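Local coordinates for tailspike protein (Siphovirus 9NA, PDB 3RIQ) that probably binds the lipopolysaccharide O-antigen of its Salmonella host and cleaves it as an endorhamnosidase, serving as the receptor-binding tailspike of the phage, at residues V94-D99 with V126-I131; S216-L221 with V243-V248; Q274-G279 with D319-G324; E341-G346 with A364-T369. One frame throughout, in Å; residues are numbered along the deposited sequence. Where two conformers were deposited one is given.

Contact 1 (V94-D99 with V126-I131); sequences VYRFDD and VNDHDI
Arg96 reaches across to Asp128 and Asp130 in a buried salt-bridge network that ties together two parts of a long excursion from the right-handed beta-helix, the loop after strand 92-93 and the loop before helix 137-140. The guanidinium takes Asp130 end-on: NH1 donates to Asp130 OD2 at 2.8 Å and NH2 to Asp130 OD1 at 2.9 Å, both nearly straight. Each carboxylate oxygen is met on its syn side, and the two flat groups are only 22° apart. NH2 spends its second hydrogen on Asp128 OD1, 3.0 Å away, but here the donor stands above the carboxylate plane, so that the two aspartates are held in different ways. Arg96 is extended from CG to NE, which carries the charged end clear of its own backbone.

Beside the ion pairs lies a small apolar contact, Val94 CG2 against Ile131 CD1 at 3.8 Å, with Val110 of helix 107-112 touching both residues.

A second shell helps to position the ion pairs. Tyr122 OH is hydrogen-bonded to both Arg96 NE and Asp128 OD1, and Tyr276 makes a cation-pi contact with Arg96. Asp128 OD2 takes the backbone N of Asn125. Asp128 is also the centre of an inverse gamma turn, closed by a weak bond from His129 N to Asn127 O at 3.2 Å.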
loop_
_atom_site.group_PDB
_atom_site.type_symbol
_atom_site.label_atom_id
_atom_site.label_comp_id
_atom_site.label_asym_id
_atom_site.label_seq_id
_atom_site.Cartn_x
_atom_site.Cartn_y
_atom_site.Cartn_z
ATOM N N VAL A 94 29.779 1.124 -19.785
ATOM C CA VAL A 94 29.881 -0.207 -19.126
ATOM C C VAL A 94 28.485 -0.839 -19.005
ATOM O O VAL A 94 27.526 -0.132 -18.668
ATOM C CB VAL A 94 30.624 -0.110 -17.745
ATOM C CG1 VAL A 94 29.875 0.784 -16.715
ATOM C CG2 VAL A 94 30.835 -1.508 -17.150
ATOM N N TYR A 95 28.358 -2.122 -19.361
ATOM C CA TYR A 95 27.080 -2.819 -19.335
ATOM C C TYR A 95 27.198 -4.025 -18.430
ATOM O O TYR A 95 27.868 -5.011 -18.770
ATOM C CB TYR A 95 26.670 -3.226 -20.750
ATOM C CG TYR A 95 25.269 -3.822 -20.796
ATOM C CD1 TYR A 95 24.165 -3.059 -20.423
ATOM C CD2 TYR A 95 25.051 -5.122 -21.227
ATOM C CE1 TYR A 95 22.889 -3.597 -20.441
ATOM C CE2 TYR A 95 23.746 -5.680 -21.279
ATOM C CZ TYR A 95 22.673 -4.892 -20.867
ATOM O OH TYR A 95 21.396 -5.384 -20.900
ATOM N N ARG A 96 26.577 -3.945 -17.258
ATOM C CA ARG A 96 26.876 -4.929 -16.184
ATOM C C ARG A 96 25.937 -6.147 -16.156
ATOM O O ARG A 96 25.762 -6.754 -15.100
ATOM C CB ARG A 96 26.818 -4.219 -14.812
ATOM C CG ARG A 96 27.942 -3.188 -14.587
ATOM C CD ARG A 96 27.861 -2.545 -13.219
ATOM N NE ARG A 96 29.018 -1.689 -12.931
ATOM C CZ ARG A 96 30.231 -2.134 -12.581
ATOM N NH1 ARG A 96 30.466 -3.445 -12.450
ATOM N NH2 ARG A 96 31.219 -1.276 -12.349
ATOM N N PHE A 97 25.331 -6.486 -17.296
ATOM C CA PHE A 97 24.294 -7.530 -17.352
ATOM C C PHE A 97 24.539 -8.530 -18.468
ATOM O O PHE A 97 25.107 -8.210 -19.505
ATOM C CB PHE A 97 22.884 -6.899 -17.439
ATOM C CG PHE A 97 22.645 -5.912 -16.331
ATOM C CD1 PHE A 97 22.189 -6.344 -15.073
ATOM C CD2 PHE A 97 22.994 -4.557 -16.502
ATOM C CE1 PHE A 97 22.048 -5.449 -14.013
ATOM C CE2 PHE A 97 22.864 -3.654 -15.463
ATOM C CZ PHE A 97 22.391 -4.108 -14.196
ATOM N N ASP A 98 24.113 -9.762 -18.234
ATOM C CA ASP A 98 24.254 -10.813 -19.246
ATOM C C ASP A 98 22.981 -10.924 -20.083
ATOM O O ASP A 98 22.036 -10.119 -19.932
ATOM C CB ASP A 98 24.652 -12.169 -18.609
ATOM C CG ASP A 98 23.566 -12.770 -17.680
ATOM O OD1 ASP A 98 22.364 -12.386 -17.757
ATOM O OD2 ASP A 98 23.941 -13.677 -16.891
ATOM N N ASP A 99 22.940 -11.939 -20.945
ATOM C CA ASP A 99 21.836 -12.113 -21.871
ATOM C C ASP A 99 20.539 -12.533 -21.206
ATOM O O ASP A 99 19.487 -12.512 -21.865
ATOM C CB ASP A 99 22.227 -13.100 -22.977
ATOM C CG ASP A 99 23.191 -12.492 -23.970
ATOM O OD1 ASP A 99 23.306 -11.238 -24.006
ATOM O OD2 ASP A 99 23.832 -13.254 -24.720
ATOM N N VAL A 126 34.503 6.844 -11.280
ATOM C CA VAL A 126 35.246 6.496 -10.055
ATOM C C VAL A 126 34.536 5.531 -9.116
ATOM O O VAL A 126 35.196 4.799 -8.377
ATOM C CB VAL A 126 35.685 7.760 -9.230
ATOM C CG1 VAL A 126 36.600 8.643 -10.046
ATOM C CG2 VAL A 126 34.483 8.550 -8.703
ATOM N N ASN A 127 33.202 5.549 -9.124
ATOM C CA ASN A 127 32.440 4.647 -8.288
ATOM C C ASN A 127 32.497 3.196 -8.807
ATOM O O ASN A 127 31.971 2.271 -8.150
ATOM C CB ASN A 127 30.985 5.147 -8.190
ATOM C CG ASN A 127 30.857 6.447 -7.386
ATOM O OD1 ASN A 127 31.674 6.745 -6.495
ATOM N ND2 ASN A 127 29.805 7.215 -7.687
ATOM N N ASP A 128 33.088 3.014 -9.991
ATOM C CA ASP A 128 33.234 1.680 -10.608
ATOM C C ASP A 128 34.566 1.074 -10.194
ATOM O O ASP A 128 35.495 0.905 -11.005
ATOM C CB ASP A 128 33.103 1.718 -12.135
ATOM C CG ASP A 128 31.731 2.189 -12.594
ATOM O OD1 ASP A 128 30.699 1.690 -12.078
ATOM O OD2 ASP A 128 31.682 3.089 -13.448
ATOM N N HIS A 129 34.622 0.727 -8.912
ATOM C CA HIS A 129 35.866 0.319 -8.256
ATOM C C HIS A 129 36.504 -0.901 -8.913
ATOM O O HIS A 129 37.723 -1.029 -8.900
ATOM C CB HIS A 129 35.628 0.091 -6.758
ATOM C CG HIS A 129 35.055 1.282 -6.047
ATOM N ND1 HIS A 129 35.638 2.533 -6.094
ATOM C CD2 HIS A 129 33.961 1.406 -5.255
ATOM C CE1 HIS A 129 34.917 3.378 -5.377
ATOM N NE2 HIS A 129 33.894 2.720 -4.856
ATOM N N ASP A 130 35.680 -1.771 -9.500
ATOM C CA ASP A 130 36.163 -3.000 -10.141
ATOM C C ASP A 130 36.962 -2.800 -11.449
ATOM O O ASP A 130 37.834 -3.615 -11.773
ATOM C CB ASP A 130 35.013 -4.012 -10.352
ATOM C CG ASP A 130 33.900 -3.489 -11.276
ATOM O OD1 ASP A 130 33.829 -2.272 -11.509
ATOM O OD2 ASP A 130 33.075 -4.306 -11.757
ATOM N N ILE A 131 36.681 -1.725 -12.193
ATOM C CA ILE A 131 37.326 -1.520 -13.504
ATOM C C ILE A 131 38.056 -0.172 -13.696
ATOM O O ILE A 131 38.788 -0.021 -14.665
ATOM C CB ILE A 131 36.354 -1.734 -14.711
ATOM C CG1 ILE A 131 35.240 -0.673 -14.739
ATOM C CG2 ILE A 131 35.805 -3.185 -14.733
ATOM C CD1 ILE A 131 34.371 -0.715 -16.021
#

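Contact 2 (S216-L221 with V243-V248); sequences SGSAVL and VGESGV
Gly217 and Glu245 meet through their backbones, Glu245 N donating to Gly217 O at 2.9 Å. Further along, Ala219 N gives a longer bond of 3.2 Å to Gly247 O. Both hydrogen bonds are bent, as befits two loops that follow each other in curvature without forming a regular ladder. Between them a side chain takes the place of a carbonyl: Ser246 N donates to Ser218 OG at 3.2 Å. With chi1 at -60° that hydroxyl lies beside its own backbone N, facing the neighbouring loop. Weaker CA-H...O contacts add to the row, among them Ser218 CA to Ser246 O at 3.1 Å.

A water lies 2.9 Å from Ser218 OG. The Glu245 side chain, which runs past Gly217, adopts two conformers; in one of them OE1 accepts a weak hydrogen bond from this water and has a long, weak ion pair with Lys249. Ser246 OG turns to the next loop, where it bonds to Asp278 N.

Apolar packing is modest. Val243 CG1 touches Ala219 CB at 4.1 Å, and Val248 CG1 lies 4.3 Å from Val220 CB. Val220 and Val248 also both rest on Leu238 of strand 238-241.

One turn links strand 211-214 to 220-223, the other links 238-241 to 249-250. Strand 211-214 pairs in parallel with 238-241, and 220-223 with 249-250, so the turns are stacked nearly in register, as in successive coils of a right-handed parallel beta-helix.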
loop_
_atom_site.group_PDB
_atom_site.type_symbol
_atom_site.label_atom_id
_atom_site.label_comp_id
_atom_site.label_asym_id
_atom_site.label_seq_id
_atom_site.Cartn_x
_atom_site.Cartn_y
_atom_site.Cartn_z
ATOM N N SER A 216 25.355 7.493 -15.054
ATOM C CA SER A 216 26.343 7.068 -14.039
ATOM C C SER A 216 25.915 7.429 -12.618
ATOM O O SER A 216 26.548 6.961 -11.664
ATOM C CB SER A 216 27.740 7.676 -14.328
ATOM O OG SER A 216 27.646 9.107 -14.253
ATOM N N GLY A 217 24.890 8.285 -12.486
ATOM C CA GLY A 217 24.475 8.825 -11.191
ATOM C C GLY A 217 23.185 8.199 -10.663
ATOM O O GLY A 217 22.920 6.999 -10.863
ATOM N N SER A 218 22.351 9.035 -10.036
ATOM C CA SER A 218 21.101 8.585 -9.440
ATOM C C SER A 218 19.966 9.138 -10.295
ATOM O O SER A 218 20.134 10.191 -10.929
ATOM C CB SER A 218 21.004 9.053 -7.981
ATOM O OG SER A 218 22.081 8.532 -7.193
ATOM N N ALA A 219 18.808 8.467 -10.361
ATOM C CA ALA A 219 17.815 8.948 -11.322
ATOM C C ALA A 219 17.403 10.395 -11.017
ATOM O O ALA A 219 17.287 11.233 -11.942
ATOM C CB ALA A 219 16.600 8.045 -11.383
ATOM N N VAL A 220 17.186 10.690 -9.734
ATOM C CA VAL A 220 16.921 12.058 -9.280
ATOM C C VAL A 220 17.833 12.311 -8.115
ATOM O O VAL A 220 17.973 11.440 -7.235
ATOM C CB VAL A 220 15.435 12.275 -8.853
ATOM C CG1 VAL A 220 15.204 13.748 -8.540
ATOM C CG2 VAL A 220 14.455 11.772 -9.940
ATOM N N LEU A 221 18.450 13.511 -8.094
ATOM C CA LEU A 221 19.423 13.878 -7.060
ATOM C C LEU A 221 19.071 15.247 -6.472
ATOM O O LEU A 221 18.824 16.214 -7.229
ATOM C CB LEU A 221 20.826 13.919 -7.687
ATOM C CG LEU A 221 21.952 14.382 -6.747
ATOM C CD1 LEU A 221 22.185 13.347 -5.661
ATOM C CD2 LEU A 221 23.212 14.600 -7.526
ATOM N N VAL A 243 20.358 2.558 -12.948
ATOM C CA VAL A 243 21.267 3.697 -12.772
ATOM C C VAL A 243 22.599 3.238 -12.148
ATOM O O VAL A 243 22.690 2.198 -11.467
ATOM C CB VAL A 243 20.621 4.878 -11.970
ATOM C CG1 VAL A 243 19.321 5.269 -12.640
ATOM C CG2 VAL A 243 20.421 4.535 -10.507
ATOM N N GLY A 244 23.643 4.027 -12.393
ATOM C CA GLY A 244 24.993 3.668 -11.901
ATOM C C GLY A 244 25.206 3.941 -10.404
ATOM O O GLY A 244 26.157 3.380 -9.806
ATOM N N GLU A 245 24.343 4.756 -9.798
ATOM C CA GLU A 245 24.427 4.996 -8.360
ATOM C C GLU A 245 23.144 4.494 -7.692
ATOM O O GLU A 245 22.857 3.288 -7.746
ATOM C CB GLU A 245 24.801 6.468 -8.050
ATOM C CG GLU A 245 26.251 6.743 -8.463
ATOM C CD GLU A 245 26.813 8.074 -7.983
ATOM O OE1 GLU A 245 26.412 8.545 -6.896
ATOM O OE2 GLU A 245 27.684 8.635 -8.696
ATOM N N SER A 246 22.372 5.381 -7.071
ATOM C CA SER A 246 21.209 4.940 -6.300
ATOM C C SER A 246 19.878 5.327 -6.966
ATOM O O SER A 246 19.810 6.269 -7.761
ATOM C CB SER A 246 21.291 5.465 -4.877
ATOM O OG SER A 246 22.355 4.867 -4.169
ATOM N N GLY A 247 18.817 4.587 -6.653
ATOM C CA GLY A 247 17.561 4.734 -7.416
ATOM C C GLY A 247 17.119 6.188 -7.441
ATOM O O GLY A 247 16.821 6.740 -8.512
ATOM N N VAL A 248 17.074 6.803 -6.252
ATOM C CA VAL A 248 17.043 8.259 -6.100
ATOM C C VAL A 248 17.990 8.551 -4.929
ATOM O O VAL A 248 18.299 7.668 -4.112
ATOM C CB VAL A 248 15.628 8.829 -5.783
ATOM C CG1 VAL A 248 14.634 8.537 -6.924
ATOM C CG2 VAL A 248 15.101 8.325 -4.405
HETATM O O HOH W 1 24.204 10.480 -7.675
#

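Contact 3 (Q274-G279 with D319-G324); sequences QCYYDG and DCMGIG
Cys275 and Cys320 meet sulfur to sulfur at 3.5 Å, a non-bonded contact in the tightly packed part of two stacked turns. Around it run close backbone bonds: Met321 N to Cys275 O at 3.0 Å, Gly279 N to Ile323 O at 2.9 Å, and Gly322 N to Tyr277 O. The backbones come very close where Gly279 CA lies 3.2 Å from Gly324 O. Asp278 acts as a backbone substitute: its OD1 accepts Ile323 N through the anti lone pair at 2.9 Å, and the bond is nearly straight.

The partly exposed side is looser. There the Tyr276 ring runs alongside Met321, both pointing the same way, and Tyr276 CE1 lies 3.8 Å from Met321 CG. Met321 CG, anti to the backbone N (chi1 -176°), is brought beside the ring, after which the chain bends away. Tyr277 points away from 319-324, and its OH bonds to Asn127 O.

At the buried end Gln274 NE2 donates to Asp319 OD2 on its anti side, while Asp319 OD1 is held by His343 and Lys366. The two loops follow strands 266-273 and 311-318, which pair in parallel, and lead into strands 281-282 and 326-327, also parallel partners in the beta-helix.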
loop_
_atom_site.group_PDB
_atom_site.type_symbol
_atom_site.label_atom_id
_atom_site.label_comp_id
_atom_site.label_asym_id
_atom_site.label_seq_id
_atom_site.Cartn_x
_atom_site.Cartn_y
_atom_site.Cartn_z
ATOM N N GLN A 274 17.636 -2.913 -10.275
ATOM C CA GLN A 274 19.056 -3.160 -10.595
ATOM C C GLN A 274 19.923 -1.904 -10.651
ATOM O O GLN A 274 20.758 -1.765 -11.549
ATOM C CB GLN A 274 19.197 -3.979 -11.875
ATOM C CG GLN A 274 18.629 -5.392 -11.704
ATOM C CD GLN A 274 18.748 -6.203 -12.986
ATOM O OE1 GLN A 274 18.426 -5.721 -14.099
ATOM N NE2 GLN A 274 19.216 -7.434 -12.852
ATOM N N CYS A 275 19.761 -0.989 -9.691
ATOM C CA CYS A 275 20.786 0.089 -9.566
ATOM C C CYS A 275 22.080 -0.514 -8.989
ATOM O O CYS A 275 22.058 -1.599 -8.385
ATOM C CB CYS A 275 20.293 1.253 -8.710
ATOM S SG CYS A 275 19.906 0.804 -6.985
ATOM N N TYR A 276 23.204 0.155 -9.221
ATOM C CA TYR A 276 24.479 -0.402 -8.773
ATOM C C TYR A 276 24.776 -0.099 -7.310
ATOM O O TYR A 276 25.486 -0.878 -6.645
ATOM C CB TYR A 276 25.617 0.062 -9.682
ATOM C CG TYR A 276 26.900 -0.714 -9.511
ATOM C CD1 TYR A 276 26.945 -2.119 -9.674
ATOM C CD2 TYR A 276 28.093 -0.050 -9.235
ATOM C CE1 TYR A 276 28.166 -2.836 -9.556
ATOM C CE2 TYR A 276 29.295 -0.737 -9.139
ATOM C CZ TYR A 276 29.322 -2.146 -9.275
ATOM O OH TYR A 276 30.526 -2.849 -9.164
ATOM N N TYR A 277 24.222 1.010 -6.788
ATOM C CA TYR A 277 24.282 1.231 -5.355
ATOM C C TYR A 277 22.911 0.945 -4.710
ATOM O O TYR A 277 22.401 -0.180 -4.867
ATOM C CB TYR A 277 24.929 2.580 -5.035
ATOM C CG TYR A 277 26.442 2.502 -5.220
ATOM C CD1 TYR A 277 27.262 2.135 -4.139
ATOM C CD2 TYR A 277 27.042 2.685 -6.466
ATOM C CE1 TYR A 277 28.654 2.043 -4.285
ATOM C CE2 TYR A 277 28.418 2.595 -6.631
ATOM C CZ TYR A 277 29.229 2.266 -5.549
ATOM O OH TYR A 277 30.607 2.165 -5.721
ATOM N N ASP A 278 22.273 1.902 -4.033
ATOM C CA ASP A 278 21.188 1.532 -3.098
ATOM C C ASP A 278 19.818 1.836 -3.702
ATOM O O ASP A 278 19.643 2.855 -4.382
ATOM C CB ASP A 278 21.376 2.316 -1.797
ATOM C CG ASP A 278 22.808 2.230 -1.320
ATOM O OD1 ASP A 278 23.306 1.078 -1.263
ATOM O OD2 ASP A 278 23.456 3.281 -1.108
ATOM N N GLY A 279 18.849 0.961 -3.472
ATOM C CA GLY A 279 17.522 1.138 -4.093
ATOM C C GLY A 279 16.961 2.544 -3.918
ATOM O O GLY A 279 16.406 3.132 -4.859
ATOM N N ASP A 319 16.774 -6.533 -6.913
ATOM C CA ASP A 319 18.115 -6.949 -7.383
ATOM C C ASP A 319 19.103 -5.752 -7.480
ATOM O O ASP A 319 19.924 -5.674 -8.414
ATOM C CB ASP A 319 17.971 -7.710 -8.734
ATOM C CG ASP A 319 19.174 -8.582 -9.084
ATOM O OD1 ASP A 319 19.970 -8.976 -8.184
ATOM O OD2 ASP A 319 19.316 -8.890 -10.302
ATOM N N CYS A 320 19.032 -4.857 -6.500
ATOM C CA CYS A 320 19.966 -3.760 -6.404
ATOM C C CYS A 320 21.279 -4.253 -5.806
ATOM O O CYS A 320 21.271 -5.077 -4.888
ATOM C CB CYS A 320 19.356 -2.660 -5.543
ATOM S SG CYS A 320 17.867 -1.912 -6.368
ATOM N N MET A 321 22.406 -3.780 -6.361
ATOM C CA MET A 321 23.703 -4.286 -5.946
ATOM C C MET A 321 24.134 -3.806 -4.560
ATOM O O MET A 321 24.930 -4.484 -3.872
ATOM C CB MET A 321 24.734 -3.942 -7.019
ATOM C CG MET A 321 26.150 -4.478 -6.789
ATOM S SD MET A 321 26.306 -6.275 -6.535
ATOM C CE MET A 321 26.043 -6.910 -8.204
ATOM N N GLY A 322 23.578 -2.671 -4.134
ATOM C CA GLY A 322 23.827 -2.110 -2.808
ATOM C C GLY A 322 22.745 -2.550 -1.822
ATOM O O GLY A 322 22.273 -3.719 -1.830
ATOM N N ILE A 323 22.360 -1.613 -0.955
ATOM C CA ILE A 323 21.336 -1.858 0.058
ATOM C C ILE A 323 19.967 -1.695 -0.583
ATOM O O ILE A 323 19.781 -0.859 -1.464
ATOM C CB ILE A 323 21.551 -0.898 1.254
ATOM C CG1 ILE A 323 22.914 -1.205 1.907
ATOM C CG2 ILE A 323 20.409 -0.978 2.292
ATOM C CD1 ILE A 323 23.337 -0.171 2.972
ATOM N N GLY A 324 19.013 -2.533 -0.168
ATOM C CA GLY A 324 17.708 -2.517 -0.829
ATOM C C GLY A 324 17.005 -1.166 -0.709
ATOM O O GLY A 324 16.405 -0.697 -1.680
#

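Contact 4 (E341-G346 with A364-T369); sequences EAHKEG and ANKDLT
Two successive turns of the right-handed beta-helix meet here, one leaving strand 333-340 and the other strand 355-362, and polar and charged side chains carry most of the contact. Lys366 is fully extended, with every torsion near 180°, and lies alongside both Glu341 and His343. Its NZ makes a salt bridge to Glu341 OE1 at 2.8 Å, on the anti side of the carboxylate, and a second one to Asp319. On the way its CD passes over one face of the His343 ring, a CH-pi contact 4.0 Å from the centroid. His343 ND1 donates to Asp367 OD2 at 2.8 Å. The oxygen lies near the ring plane, yet the carboxylate is turned 74° from it and is approached from above its own plane. As NE2 bonds to Asp319, both ring nitrogens are engaged and the ring's rotation is fixed.

The backbones join where Lys366 N bonds to Ala342 O and Asn365 N to Lys344 O at 2.8 Å. On the outer side a water donates to His343 O and to Asn365 OD1 and accepts from Thr369 OG1. Asn365 ND2 bonds to Gln393, and Lys344 NZ to Met321 O.

Asn365 to Leu368 forms a type I beta turn, its Leu368 N to Asn365 O bond 3.0 Å long. Turns stacked between successive coils in this way fit a right-handed parallel beta-helix, consistent with the pectate-lyase-like clan.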
loop_
_atom_site.group_PDB
_atom_site.type_symbol
_atom_site.label_atom_id
_atom_site.label_comp_id
_atom_site.label_asym_id
_atom_site.label_seq_id
_atom_site.Cartn_x
_atom_site.Cartn_y
_atom_site.Cartn_z
ATOM N N GLU A 341 15.978 -9.359 -3.396
ATOM C CA GLU A 341 17.315 -9.649 -3.994
ATOM C C GLU A 341 18.324 -8.520 -3.782
ATOM O O GLU A 341 19.259 -8.368 -4.568
ATOM C CB GLU A 341 17.186 -9.970 -5.511
ATOM C CG GLU A 341 16.486 -11.288 -5.890
ATOM C CD GLU A 341 16.328 -11.310 -7.414
ATOM O OE1 GLU A 341 17.271 -11.679 -8.072
ATOM O OE2 GLU A 341 15.304 -10.822 -7.976
ATOM N N ALA A 342 18.203 -7.747 -2.701
ATOM C CA ALA A 342 19.286 -6.780 -2.389
ATOM C C ALA A 342 20.591 -7.552 -2.174
ATOM O O ALA A 342 20.594 -8.584 -1.474
ATOM C CB ALA A 342 18.951 -5.985 -1.149
ATOM N N HIS A 343 21.689 -7.069 -2.761
ATOM C CA HIS A 343 22.959 -7.777 -2.600
ATOM C C HIS A 343 23.623 -7.503 -1.236
ATOM O O HIS A 343 24.333 -8.376 -0.699
ATOM C CB HIS A 343 23.900 -7.506 -3.777
ATOM C CG HIS A 343 23.417 -8.106 -5.062
ATOM N ND1 HIS A 343 24.195 -8.947 -5.829
ATOM C CD2 HIS A 343 22.222 -8.021 -5.688
ATOM C CE1 HIS A 343 23.507 -9.325 -6.901
ATOM N NE2 HIS A 343 22.302 -8.783 -6.831
ATOM N N LYS A 344 23.346 -6.338 -0.664
ATOM C CA LYS A 344 23.756 -6.008 0.706
ATOM C C LYS A 344 22.538 -6.170 1.620
ATOM O O LYS A 344 21.670 -7.037 1.350
ATOM C CB LYS A 344 24.345 -4.580 0.779
ATOM C CG LYS A 344 25.402 -4.274 -0.311
ATOM C CD LYS A 344 26.622 -5.160 -0.237
ATOM C CE LYS A 344 27.722 -4.690 -1.253
ATOM N NZ LYS A 344 27.420 -5.033 -2.690
ATOM N N GLU A 345 22.431 -5.360 2.679
ATOM C CA GLU A 345 21.242 -5.446 3.527
ATOM C C GLU A 345 19.953 -5.109 2.757
ATOM O O GLU A 345 19.986 -4.353 1.783
ATOM C CB GLU A 345 21.343 -4.509 4.712
ATOM C CG GLU A 345 22.448 -4.872 5.713
ATOM C CD GLU A 345 23.831 -4.281 5.384
ATOM O OE1 GLU A 345 24.027 -3.677 4.306
ATOM O OE2 GLU A 345 24.717 -4.410 6.245
ATOM N N GLY A 346 18.828 -5.672 3.194
ATOM C CA GLY A 346 17.555 -5.423 2.528
ATOM C C GLY A 346 16.911 -4.080 2.856
ATOM O O GLY A 346 16.251 -3.469 2.015
ATOM N N ALA A 364 17.548 -10.711 0.817
ATOM C CA ALA A 364 18.650 -9.749 0.914
ATOM C C ALA A 364 19.957 -10.493 1.216
ATOM O O ALA A 364 19.978 -11.742 1.328
ATOM C CB ALA A 364 18.353 -8.669 1.958
ATOM N N ASN A 365 21.063 -9.755 1.332
ATOM C CA ASN A 365 22.367 -10.409 1.505
ATOM C C ASN A 365 22.557 -11.473 0.416
ATOM O O ASN A 365 23.072 -12.593 0.678
ATOM C CB ASN A 365 22.494 -10.994 2.943
ATOM C CG ASN A 365 23.845 -11.678 3.214
ATOM O OD1 ASN A 365 24.926 -11.212 2.800
ATOM N ND2 ASN A 365 23.783 -12.787 3.933
ATOM N N LYS A 366 22.173 -11.116 -0.815
ATOM C CA LYS A 366 22.157 -12.090 -1.890
ATOM C C LYS A 366 23.573 -12.581 -2.175
ATOM O O LYS A 366 23.757 -13.723 -2.627
ATOM C CB LYS A 366 21.478 -11.506 -3.147
ATOM C CG LYS A 366 21.280 -12.486 -4.335
ATOM C CD LYS A 366 20.697 -11.721 -5.543
ATOM C CE LYS A 366 20.495 -12.621 -6.750
ATOM N NZ LYS A 366 20.039 -11.909 -7.965
ATOM N N ASP A 367 24.574 -11.770 -1.866
ATOM C CA ASP A 367 25.938 -12.223 -2.144
ATOM C C ASP A 367 26.643 -12.944 -0.989
ATOM O O ASP A 367 27.857 -13.250 -1.073
ATOM C CB ASP A 367 26.776 -11.088 -2.690
ATOM C CG ASP A 367 26.361 -10.697 -4.093
ATOM O OD1 ASP A 367 25.850 -11.536 -4.885
ATOM O OD2 ASP A 367 26.567 -9.547 -4.410
ATOM N N LEU A 368 25.891 -13.252 0.069
ATOM C CA LEU A 368 26.399 -14.125 1.153
ATOM C C LEU A 368 27.692 -13.595 1.814
ATOM O O LEU A 368 28.646 -14.355 2.049
ATOM C CB LEU A 368 26.582 -15.582 0.657
ATOM C CG LEU A 368 25.357 -16.238 0.003
ATOM C CD1 LEU A 368 25.691 -17.654 -0.513
ATOM C CD2 LEU A 368 24.157 -16.284 0.972
ATOM N N THR A 369 27.701 -12.311 2.144
ATOM C CA THR A 369 28.834 -11.679 2.795
ATOM C C THR A 369 28.538 -11.415 4.268
ATOM O O THR A 369 29.091 -10.490 4.888
ATOM C CB THR A 369 29.291 -10.406 2.055
ATOM O OG1 THR A 369 28.250 -9.421 2.090
ATOM C CG2 THR A 369 29.656 -10.724 0.584
HETATM O O HOH W 2 25.960 -10.004 0.676
HETATM O O HOH W 3 27.589 -7.944 -2.922
#

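How the contacts relate
The contacts come in series along the chain, each closing before the next opens. Contacts 2, 3 and 4 follow one another along the parallel beta-helix, with centres about 10 Å apart from 2 to 3 and about 9 Å from 3 to 4. Each touches the next: Glu245 O meets Tyr277 N, and Ile323 CG2 packs on Glu345 O. Contact 1 belongs to the excursion between strands 79-87 and 146-151, which folds back against the turns; its centre is about 14 Å from contact 2 and 13 Å from contact 3, and it touches both. Contact 4 does not touch contact 1; their nearest atoms are about 8 Å apart. The excursion thus packs onto successive coils of one receptor-binding domain.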